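Local coordinates for Lmo2812 protein (Listeria monocytogenes EGD-e, PDB 5ZQA) that probably acts as a serine-type D-Ala-D-Ala carboxypeptidase, a penicillin-binding protein that trims peptidoglycan peptides in the bacterial cell wall, at residues V72-A75 / V76-E80; R107-V111 / R112-S116; D132-G136 / A137-K141; E191-E194 / T195-K198. All coordinates share one frame; numbering follows the deposited sequence.

Contact 1 (V72-A75 / V76-E80); sequences VLEA and VDNNE. With MG (magnesium ion), chain B.
Asn78 lies against Glu74 one turn back at the end of helix 65-77, and both side chains serve one hydrated magnesium ion. Asn78 CB passes the backbone oxygen Glu74 O at 3.3 Å. Its CG, turned beside its own backbone N (chi1 -70°), stays equally near that oxygen, and the amide passes the carbonyl to reach the metal's waters. At the tip the two amide atoms part. OD1 accepts from water 3 at 2.8 Å, whereas ND2 donates to water 4; both waters are ligands of the ion. Asn78 thus holds the magnesium from the second shell. Glu74 supplies the direct bond, OE1 to magnesium at 2.1 Å, its chain bent at chi2 (-76°) to bring the carboxylate round. The other carboxylate oxygen, OE2, accepts a hydrogen bond from metal-bound water 2 at 2.5 Å and is also hydrogen-bonded to His189, so both oxygens are engaged and the group is fixed in rotation. Around the helix, Asp77 OD1 and Leu73 O are bridged by water 1, which donates to both. Along the backbone, the i to i+4 bonds run on until Asn78 N reaches Glu74 O at 2.9 Å. Asn79 then takes positive phi (67°), letting Glu80 N reach back to Ala75 O at 2.8 Å while Asn79 N bonds Val76 O at 3.2 Å. This is the Schellman motif, with Asn79 as C-prime residue, closing a helix whose last turn carries a hydrated magnesium site, bound directly by Glu74 and through water by Asn78.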
loop_
_atom_site.group_PDB
_atom_site.type_symbol
_atom_site.label_atom_id
_atom_site.label_comp_id
_atom_site.label_asym_id
_atom_site.label_seq_id
_atom_site.Cartn_x
_atom_site.Cartn_y
_atom_site.Cartn_z
ATOM N N VAL A 72 2.820 10.892 5.519
ATOM C CA VAL A 72 1.791 11.925 5.478
ATOM C C VAL A 72 1.058 12.007 6.806
ATOM O O VAL A 72 0.891 13.094 7.371
ATOM C CB VAL A 72 0.790 11.657 4.340
ATOM C CG1 VAL A 72 -0.442 12.530 4.478
ATOM C CG2 VAL A 72 1.480 11.878 2.989
ATOM N N LEU A 73 0.663 10.850 7.325
ATOM C CA LEU A 73 -0.099 10.795 8.571
ATOM C C LEU A 73 0.753 11.255 9.766
ATOM O O LEU A 73 0.252 11.963 10.656
ATOM C CB LEU A 73 -0.638 9.384 8.785
ATOM C CG LEU A 73 -1.703 9.010 7.751
ATOM C CD1 LEU A 73 -1.998 7.521 7.789
ATOM C CD2 LEU A 73 -2.977 9.809 7.969
ATOM N N GLU A 74 2.037 10.886 9.776
ATOM C CA GLU A 74 2.970 11.402 10.788
ATOM C C GLU A 74 3.055 12.932 10.732
ATOM O O GLU A 74 2.985 13.612 11.756
ATOM C CB GLU A 74 4.375 10.809 10.601
ATOM C CG GLU A 74 4.483 9.324 10.911
ATOM C CD GLU A 74 4.476 9.054 12.400
ATOM O OE1 GLU A 74 5.473 9.410 13.071
ATOM O OE2 GLU A 74 3.467 8.519 12.909
ATOM N N ALA A 75 3.181 13.469 9.526
ATOM C CA ALA A 75 3.319 14.916 9.346
ATOM C C ALA A 75 2.100 15.654 9.874
ATOM O O ALA A 75 2.230 16.693 10.533
ATOM C CB ALA A 75 3.546 15.255 7.875
ATOM N N VAL A 76 0.913 15.123 9.621
ATOM C CA VAL A 76 -0.273 15.796 10.128
ATOM C C VAL A 76 -0.300 15.740 11.662
ATOM O O VAL A 76 -0.580 16.745 12.308
ATOM C CB VAL A 76 -1.559 15.205 9.543
ATOM C CG1 VAL A 76 -2.789 15.872 10.181
ATOM C CG2 VAL A 76 -1.567 15.374 8.013
ATOM N N ASP A 77 0.013 14.591 12.250
ATOM C CA ASP A 77 -0.027 14.478 13.708
ATOM C C ASP A 77 1.004 15.387 14.360
ATOM O O ASP A 77 0.782 15.911 15.459
ATOM C CB ASP A 77 0.218 13.034 14.152
ATOM C CG ASP A 77 -0.971 12.140 13.894
ATOM O OD1 ASP A 77 -1.966 12.625 13.315
ATOM O OD2 ASP A 77 -0.907 10.947 14.255
ATOM N N ASN A 78 2.125 15.566 13.666
ATOM C CA ASN A 78 3.257 16.333 14.179
ATOM C C ASN A 78 3.169 17.813 13.861
ATOM O O ASN A 78 4.137 18.541 14.078
ATOM C CB ASN A 78 4.573 15.777 13.620
ATOM C CG ASN A 78 4.917 14.416 14.179
ATOM O OD1 ASN A 78 4.337 13.977 15.169
ATOM N ND2 ASN A 78 5.878 13.741 13.551
ATOM N N ASN A 79 2.022 18.240 13.331
ATOM C CA ASN A 79 1.736 19.651 13.068
ATOM C C ASN A 79 2.632 20.212 11.959
ATOM O O ASN A 79 2.998 21.393 11.968
ATOM C CB ASN A 79 1.882 20.457 14.369
ATOM C CG ASN A 79 1.088 21.756 14.359
ATOM O OD1 ASN A 79 0.152 21.921 13.583
ATOM N ND2 ASN A 79 1.464 22.683 15.239
ATOM N N GLU A 80 2.954 19.367 10.984
ATOM C CA GLU A 80 3.874 19.722 9.909
ATOM C C GLU A 80 3.187 19.746 8.545
ATOM O O GLU A 80 3.824 20.037 7.534
ATOM C CB GLU A 80 5.049 18.735 9.858
ATOM C CG GLU A 80 5.958 18.778 11.075
ATOM C CD GLU A 80 6.846 17.546 11.212
ATOM O OE1 GLU A 80 6.669 16.568 10.447
ATOM O OE2 GLU A 80 7.724 17.556 12.104
HETATM MG MG MG B . 5.558 9.730 15.187
HETATM O O HOH W 1 -2.585 11.057 11.444
HETATM O O HOH W 2 4.101 8.207 15.338
HETATM O O HOH W 3 3.986 11.178 15.080
HETATM O O HOH W 4 6.843 11.203 15.019
HETATM O O HOH W 5 7.168 8.422 15.090
#

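Contact 2 (R107-V111 / R112-S116); sequences RTWSV and RDLYS
Ser110 is the N-cap of helix 111-120, its OG accepting from Asp113 N at 3.1 Å. The hydroxyl sits between backbone N and carbonyl carbon (chi1 69°), the crowded position, which turns it onto the first helical turn. The return bond of a full capping box is replaced here by water 6, which accepts from Ser110 N and donates to Asp113 OD2 at 2.6 Å. Asp113 also receives Asp204 N at OD1 and Lys205 N at OD2, bonds that hold its carboxylate in place beside the cap. Trp109 flanks the same aspartate: Asp113 CB lies at the indole edge, 3.6 Å from CE3, with ring and carboxylate planes 68° apart. Farther round, Leu114 CD2 packs on Trp109 CB at 3.7 Å. The backbone takes up the helix with Leu114 N to Ser110 O and Tyr115 N to Val111 O, both 2.9 Å. Strand 108-110 runs into the helix almost perpendicularly, their short axes at 91°. It pairs antiparallel with strand 86-88, and Val111 and Leu114 extend the packing onto Leu87 of that strand and Leu130 of helix 124-135.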
loop_
_atom_site.group_PDB
_atom_site.type_symbol
_atom_site.label_atom_id
_atom_site.label_comp_id
_atom_site.label_asym_id
_atom_site.label_seq_id
_atom_site.Cartn_x
_atom_site.Cartn_y
_atom_site.Cartn_z
ATOM N N ARG A 107 -5.559 19.956 -11.878
ATOM C CA ARG A 107 -4.174 19.994 -11.428
ATOM C C ARG A 107 -4.044 20.120 -9.914
ATOM O O ARG A 107 -3.131 19.549 -9.314
ATOM C CB ARG A 107 -3.448 21.159 -12.113
ATOM C CG ARG A 107 -2.001 21.342 -11.708
ATOM C CD ARG A 107 -1.153 20.181 -12.174
ATOM N NE ARG A 107 -1.154 20.064 -13.632
ATOM C CZ ARG A 107 -0.797 18.968 -14.295
ATOM N NH1 ARG A 107 -0.419 17.876 -13.638
ATOM N NH2 ARG A 107 -0.828 18.958 -15.623
ATOM N N THR A 108 -4.962 20.856 -9.295
ATOM C CA THR A 108 -4.784 21.281 -7.906
ATOM C C THR A 108 -5.776 20.611 -6.960
ATOM O O THR A 108 -6.979 20.701 -7.164
ATOM C CB THR A 108 -4.922 22.807 -7.809
ATOM O OG1 THR A 108 -3.979 23.416 -8.696
ATOM C CG2 THR A 108 -4.676 23.305 -6.379
ATOM N N TRP A 109 -5.255 19.948 -5.929
ATOM C CA TRP A 109 -6.058 19.144 -4.998
ATOM C C TRP A 109 -5.615 19.353 -3.569
ATOM O O TRP A 109 -4.451 19.652 -3.319
ATOM C CB TRP A 109 -5.929 17.648 -5.309
ATOM C CG TRP A 109 -6.440 17.263 -6.656
ATOM C CD1 TRP A 109 -5.808 17.431 -7.856
ATOM C CD2 TRP A 109 -7.695 16.645 -6.944
ATOM N NE1 TRP A 109 -6.599 16.958 -8.877
ATOM C CE2 TRP A 109 -7.768 16.476 -8.344
ATOM C CE3 TRP A 109 -8.777 16.227 -6.157
ATOM C CZ2 TRP A 109 -8.865 15.891 -8.969
ATOM C CZ3 TRP A 109 -9.862 15.652 -6.779
ATOM C CH2 TRP A 109 -9.899 15.487 -8.175
ATOM N N SER A 110 -6.531 19.136 -2.630
ATOM C CA SER A 110 -6.171 19.158 -1.220
ATOM C C SER A 110 -5.329 17.941 -0.865
ATOM O O SER A 110 -5.408 16.898 -1.517
ATOM C CB SER A 110 -7.418 19.195 -0.335
ATOM O OG SER A 110 -8.120 17.968 -0.406
ATOM N N VAL A 111 -4.501 18.089 0.163
ATOM C CA VAL A 111 -3.726 16.975 0.695
ATOM C C VAL A 111 -4.630 15.793 1.045
ATOM O O VAL A 111 -4.290 14.639 0.760
ATOM C CB VAL A 111 -2.908 17.425 1.930
ATOM C CG1 VAL A 111 -2.381 16.237 2.710
ATOM C CG2 VAL A 111 -1.774 18.363 1.480
ATOM N N ARG A 112 -5.795 16.075 1.625
ATOM C CA ARG A 112 -6.779 15.033 1.894
ATOM C C ARG A 112 -7.124 14.246 0.631
ATOM O O ARG A 112 -7.076 13.012 0.614
ATOM C CB ARG A 112 -8.048 15.646 2.491
ATOM C CG ARG A 112 -9.265 14.729 2.511
ATOM C CD ARG A 112 -9.049 13.477 3.341
ATOM N NE ARG A 112 -8.888 13.798 4.757
ATOM C CZ ARG A 112 -8.542 12.923 5.693
ATOM N NH1 ARG A 112 -8.310 11.648 5.376
ATOM N NH2 ARG A 112 -8.416 13.336 6.949
ATOM N N ASP A 113 -7.446 14.969 -0.441
ATOM C CA ASP A 113 -7.878 14.301 -1.663
ATOM C C ASP A 113 -6.718 13.562 -2.333
ATOM O O ASP A 113 -6.919 12.504 -2.923
ATOM C CB ASP A 113 -8.492 15.298 -2.643
ATOM C CG ASP A 113 -9.902 15.710 -2.257
ATOM O OD1 ASP A 113 -10.496 15.102 -1.339
ATOM O OD2 ASP A 113 -10.430 16.635 -2.905
ATOM N N LEU A 114 -5.506 14.108 -2.233
ATOM C CA LEU A 114 -4.331 13.443 -2.792
ATOM C C LEU A 114 -4.047 12.139 -2.053
ATOM O O LEU A 114 -3.762 11.113 -2.671
ATOM C CB LEU A 114 -3.120 14.363 -2.724
ATOM C CG LEU A 114 -3.210 15.603 -3.616
ATOM C CD1 LEU A 114 -2.086 16.554 -3.258
ATOM C CD2 LEU A 114 -3.127 15.210 -5.083
ATOM N N TYR A 115 -4.122 12.199 -0.728
ATOM C CA TYR A 115 -3.995 11.012 0.117
ATOM C C TYR A 115 -5.057 9.962 -0.235
ATOM O O TYR A 115 -4.732 8.780 -0.411
ATOM C CB TYR A 115 -4.071 11.458 1.583
ATOM C CG TYR A 115 -4.274 10.380 2.621
ATOM C CD1 TYR A 115 -5.548 10.069 3.071
ATOM C CD2 TYR A 115 -3.192 9.737 3.203
ATOM C CE1 TYR A 115 -5.757 9.104 4.035
ATOM C CE2 TYR A 115 -3.386 8.775 4.177
ATOM C CZ TYR A 115 -4.673 8.464 4.589
ATOM O OH TYR A 115 -4.884 7.509 5.558
ATOM N N SER A 116 -6.312 10.385 -0.386
ATOM C CA SER A 116 -7.358 9.444 -0.783
ATOM C C SER A 116 -7.072 8.829 -2.149
ATOM O O SER A 116 -7.224 7.625 -2.320
ATOM C CB SER A 116 -8.727 10.124 -0.812
ATOM O OG SER A 116 -9.067 10.614 0.473
HETATM O O HOH W 6 -9.234 18.894 -3.541
#

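Contact 3 (D132-G136 / A137-K141); sequences DRLDG and ADFPK
Leu134 and Phe139 run alongside each other in the same direction, with Leu134 CD1 3.7 Å from Phe139 CE1 and Leu134 CB at 3.9 Å from the same ring carbon. Asp135 meets the ring at its edge: OD2 is 3.6 Å from CD1, and the carboxylate is nearly coplanar with the phenyl ring, 27° apart. Phe139 CG stands opposite its backbone N (chi1 -167°), which swings the ring back beside Leu134 and Asp135. The turn that brings these groups together is set by Gly136, where the chain leaves helical geometry with positive phi (56°). Gly136 N still closes on Asp132 O at 2.8 Å, Asp138 N then bonds Asp135 O at 3.1 Å, and Phe139 N makes a weak bond of 3.4 Å to Gly136 O. A short 3-10 turn thereby leads straight into helix 139-150, with Asp138 at its N-cap position but making no capping bond. Farther out, helix 65-77 receives both apolar groups: Leu134 rests on Val72 and Ala75, and Phe139 on Thr68 and Leu71. The ring is thus held by apolar contact with Leu134 and, at its edge, probably by a weak electrostatic attraction between Asp135 OD2 and the positively polarised C-H groups of the phenyl ring.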
loop_
_atom_site.group_PDB
_atom_site.type_symbol
_atom_site.label_atom_id
_atom_site.label_comp_id
_atom_site.label_asym_id
_atom_site.label_seq_id
_atom_site.Cartn_x
_atom_site.Cartn_y
_atom_site.Cartn_z
ATOM N N ASP A 132 6.910 15.273 -2.533
ATOM C CA ASP A 132 7.564 16.548 -2.842
ATOM C C ASP A 132 7.276 17.604 -1.776
ATOM O O ASP A 132 8.174 18.317 -1.326
ATOM C CB ASP A 132 7.103 17.071 -4.206
ATOM C CG ASP A 132 7.788 16.388 -5.367
ATOM O OD1 ASP A 132 8.530 15.406 -5.156
ATOM O OD2 ASP A 132 7.566 16.844 -6.509
ATOM N N ARG A 133 6.018 17.699 -1.366
ATOM C CA ARG A 133 5.622 18.651 -0.334
ATOM C C ARG A 133 6.349 18.355 0.975
ATOM O O ARG A 133 6.802 19.261 1.674
ATOM C CB ARG A 133 4.103 18.616 -0.134
ATOM C CG ARG A 133 3.599 19.221 1.182
ATOM C CD ARG A 133 3.889 20.724 1.328
ATOM N NE ARG A 133 3.352 21.177 2.609
ATOM C CZ ARG A 133 3.956 20.993 3.777
ATOM N NH1 ARG A 133 5.151 20.414 3.818
ATOM N NH2 ARG A 133 3.374 21.409 4.901
ATOM N N LEU A 134 6.486 17.078 1.302
ATOM C CA LEU A 134 7.109 16.718 2.572
ATOM C C LEU A 134 8.622 16.908 2.603
ATOM O O LEU A 134 9.154 17.398 3.598
ATOM C CB LEU A 134 6.765 15.274 2.936
ATOM C CG LEU A 134 5.316 15.078 3.382
ATOM C CD1 LEU A 134 5.032 13.605 3.557
ATOM C CD2 LEU A 134 5.038 15.852 4.665
ATOM N N ASP A 135 9.328 16.510 1.549
ATOM C CA ASP A 135 10.794 16.537 1.606
ATOM C C ASP A 135 11.486 16.822 0.285
ATOM O O ASP A 135 12.693 16.589 0.156
ATOM C CB ASP A 135 11.324 15.218 2.168
ATOM C CG ASP A 135 11.000 15.038 3.639
ATOM O OD1 ASP A 135 11.679 15.670 4.483
ATOM O OD2 ASP A 135 10.072 14.258 3.957
ATOM N N GLY A 136 10.743 17.351 -0.682
ATOM C CA GLY A 136 11.295 17.637 -1.997
ATOM C C GLY A 136 11.913 16.411 -2.645
ATOM O O GLY A 136 11.381 15.295 -2.548
ATOM N N ALA A 137 13.068 16.602 -3.276
ATOM C CA ALA A 137 13.732 15.510 -3.976
ATOM C C ALA A 137 14.346 14.491 -3.020
ATOM O O ALA A 137 14.829 13.447 -3.453
ATOM C CB ALA A 137 14.803 16.056 -4.917
ATOM N N ASP A 138 14.321 14.779 -1.723
ATOM C CA ASP A 138 14.917 13.872 -0.744
ATOM C C ASP A 138 13.911 12.925 -0.096
ATOM O O ASP A 138 14.242 12.243 0.871
ATOM C CB ASP A 138 15.626 14.659 0.358
ATOM C CG ASP A 138 16.857 15.384 -0.142
ATOM O OD1 ASP A 138 17.320 15.071 -1.262
ATOM O OD2 ASP A 138 17.365 16.256 0.596
ATOM N N PHE A 139 12.687 12.879 -0.613
ATOM C CA PHE A 139 11.676 12.034 0.025
ATOM C C PHE A 139 12.030 10.536 0.075
ATOM O O PHE A 139 11.783 9.900 1.099
ATOM C CB PHE A 139 10.315 12.210 -0.642
ATOM C CG PHE A 139 9.184 11.613 0.152
ATOM C CD1 PHE A 139 8.796 12.168 1.364
ATOM C CD2 PHE A 139 8.521 10.487 -0.311
ATOM C CE1 PHE A 139 7.755 11.616 2.104
ATOM C CE2 PHE A 139 7.472 9.934 0.422
ATOM C CZ PHE A 139 7.091 10.495 1.626
ATOM N N PRO A 140 12.617 9.962 -0.996
ATOM C CA PRO A 140 12.981 8.540 -0.876
ATOM C C PRO A 140 13.930 8.261 0.289
ATOM O O PRO A 140 13.813 7.223 0.942
ATOM C CB PRO A 140 13.657 8.241 -2.214
ATOM C CG PRO A 140 12.986 9.186 -3.164
ATOM C CD PRO A 140 12.785 10.448 -2.380
ATOM N N LYS A 141 14.847 9.182 0.561
ATOM C CA LYS A 141 15.741 9.023 1.707
ATOM C C LYS A 141 14.944 8.997 3.010
ATOM O O LYS A 141 15.236 8.214 3.912
ATOM C CB LYS A 141 16.788 10.144 1.732
ATOM C CG LYS A 141 17.778 10.078 2.895
ATOM C CD LYS A 141 19.163 10.571 2.464
ATOM C CE LYS A 141 19.064 11.875 1.681
ATOM N NZ LYS A 141 20.384 12.379 1.201
#

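Contact 4 (E191-E194 / T195-K198); sequences EVLE and TTSK. With MG (magnesium ion), chain C.
Leu193 O is gripped twice by Ser197, at 2.8 Å from OG and 3.0 Å from N. The hydroxyl approaches in the carbonyl plane, while the backbone N-H comes from above it, so the two donors share the oxygen from different directions. A chi1 of 65° folds Ser197 OG back over its own turn to reach it. Val192 O is likewise doubly held: Thr196 N lies in its carbonyl plane, and Thr195 N, 3.1 Å away, stands 57° out of it. Val192 O thus takes an i+3 and i+4 pair, and Leu193 O two i+4 donors of one serine, within the short helix 192-196. That helix packs between helix 111-120, where Val192 meets Tyr115 and Leu119, and strand 222-230, the strand that carries Lys226, a predicted substrate-binding residue. Thr196 faces this strand and gives its OG1 to a hydrogen bond with Asp223 O, while Leu193 CD2 packs beside the same hydroxyl at 3.6 Å. Lys198 runs extended alongside Glu194 O, its CG, CD and CE all near that oxygen, with CG at 3.4 Å. On the other flank water 7 links Glu191 O, to which it donates at 2.8 Å, with Thr195 OG1 at 2.7 Å. The Glu191 side chain, bent at chi2 (-82°), turns away, and Glu191 OE2 binds a magnesium ion at 1.9 Å. His189 ND1 and water 1 are further ligands of this metal.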
loop_
_atom_site.group_PDB
_atom_site.type_symbol
_atom_site.label_atom_id
_atom_site.label_comp_id
_atom_site.label_asym_id
_atom_site.label_seq_id
_atom_site.Cartn_x
_atom_site.Cartn_y
_atom_site.Cartn_z
ATOM N N GLU A 191 -6.731 5.020 11.787
ATOM C CA GLU A 191 -7.671 5.703 10.909
ATOM C C GLU A 191 -7.365 5.474 9.426
ATOM O O GLU A 191 -8.183 5.799 8.580
ATOM C CB GLU A 191 -7.704 7.202 11.221
ATOM C CG GLU A 191 -6.550 8.023 10.665
ATOM C CD GLU A 191 -5.279 7.981 11.498
ATOM O OE1 GLU A 191 -5.209 7.261 12.525
ATOM O OE2 GLU A 191 -4.312 8.682 11.122
ATOM N N VAL A 192 -6.208 4.898 9.101
ATOM C CA VAL A 192 -5.922 4.621 7.695
ATOM C C VAL A 192 -6.995 3.692 7.128
ATOM O O VAL A 192 -7.361 3.797 5.949
ATOM C CB VAL A 192 -4.495 4.021 7.513
ATOM C CG1 VAL A 192 -4.377 2.619 8.110
ATOM C CG2 VAL A 192 -4.098 4.024 6.029
ATOM N N LEU A 193 -7.531 2.817 7.979
ATOM C CA LEU A 193 -8.527 1.853 7.543
ATOM C C LEU A 193 -9.868 2.528 7.242
ATOM O O LEU A 193 -10.686 1.971 6.518
ATOM C CB LEU A 193 -8.692 0.754 8.593
ATOM C CG LEU A 193 -7.400 0.001 8.938
ATOM C CD1 LEU A 193 -7.676 -0.979 10.061
ATOM C CD2 LEU A 193 -6.873 -0.724 7.721
ATOM N N GLU A 194 -10.086 3.726 7.779
ATOM C CA GLU A 194 -11.283 4.485 7.442
ATOM C C GLU A 194 -11.302 4.805 5.951
ATOM O O GLU A 194 -12.376 4.866 5.345
ATOM C CB GLU A 194 -11.368 5.768 8.282
ATOM C CG GLU A 194 -11.611 5.475 9.764
ATOM C CD GLU A 194 -11.542 6.714 10.657
ATOM O OE1 GLU A 194 -11.691 7.847 10.149
ATOM O OE2 GLU A 194 -11.347 6.546 11.880
ATOM N N THR A 195 -10.123 4.988 5.353
ATOM C CA THR A 195 -10.040 5.270 3.926
ATOM C C THR A 195 -9.965 3.975 3.113
ATOM O O THR A 195 -10.686 3.818 2.130
ATOM C CB THR A 195 -8.822 6.178 3.594
ATOM O OG1 THR A 195 -8.972 7.440 4.255
ATOM C CG2 THR A 195 -8.710 6.428 2.099
ATOM N N THR A 196 -9.127 3.033 3.549
ATOM C CA THR A 196 -8.893 1.830 2.747
ATOM C C THR A 196 -10.070 0.863 2.766
ATOM O O THR A 196 -10.128 -0.045 1.939
ATOM C CB THR A 196 -7.604 1.080 3.193
ATOM O OG1 THR A 196 -7.728 0.648 4.555
ATOM C CG2 THR A 196 -6.375 1.991 3.053
ATOM N N SER A 197 -11.024 1.063 3.670
ATOM C CA SER A 197 -12.196 0.189 3.705
ATOM C C SER A 197 -13.303 0.656 2.770
ATOM O O SER A 197 -14.310 -0.040 2.620
ATOM C CB SER A 197 -12.757 0.088 5.123
ATOM O OG SER A 197 -13.247 1.350 5.540
ATOM N N LYS A 198 -13.130 1.818 2.142
ATOM C CA LYS A 198 -14.183 2.376 1.295
ATOM C C LYS A 198 -14.075 1.926 -0.172
ATOM O O LYS A 198 -13.063 2.174 -0.833
ATOM C CB LYS A 198 -14.151 3.906 1.362
ATOM C CG LYS A 198 -14.548 4.497 2.707
ATOM C CD LYS A 198 -14.522 6.022 2.630
ATOM C CE LYS A 198 -15.009 6.659 3.920
ATOM N NZ LYS A 198 -14.913 8.144 3.860
HETATM MG MG MG C . -2.868 9.195 12.233
HETATM O O HOH W 7 -7.509 7.549 6.491
HETATM O O HOH W 1 -2.585 11.057 11.444
#

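Tyr115 of contact 2 lies between contacts 1 and 4: its OH packs 3.6 Å from Leu73 CD1 of contact 1, and on the other flank Tyr115 CE1 is 3.6 Å from Thr195 OG1 of contact 4. Contacts 1 and 4 also share water 1, through which Asp77 joins the second shell of the magnesium held by Glu191. Contacts 1 and 3 close on each other through Ala75 CB and Leu134 CD2, 3.6 Å apart, and a probable hydrogen bond from Arg133 NH2 to Glu80 O of 3.0 Å. Contacts 3 and 4 do not touch, with centres about 25 Å apart. The side chains of Phe139 and Lys65, the predicted proton acceptor, are about 9 Å apart.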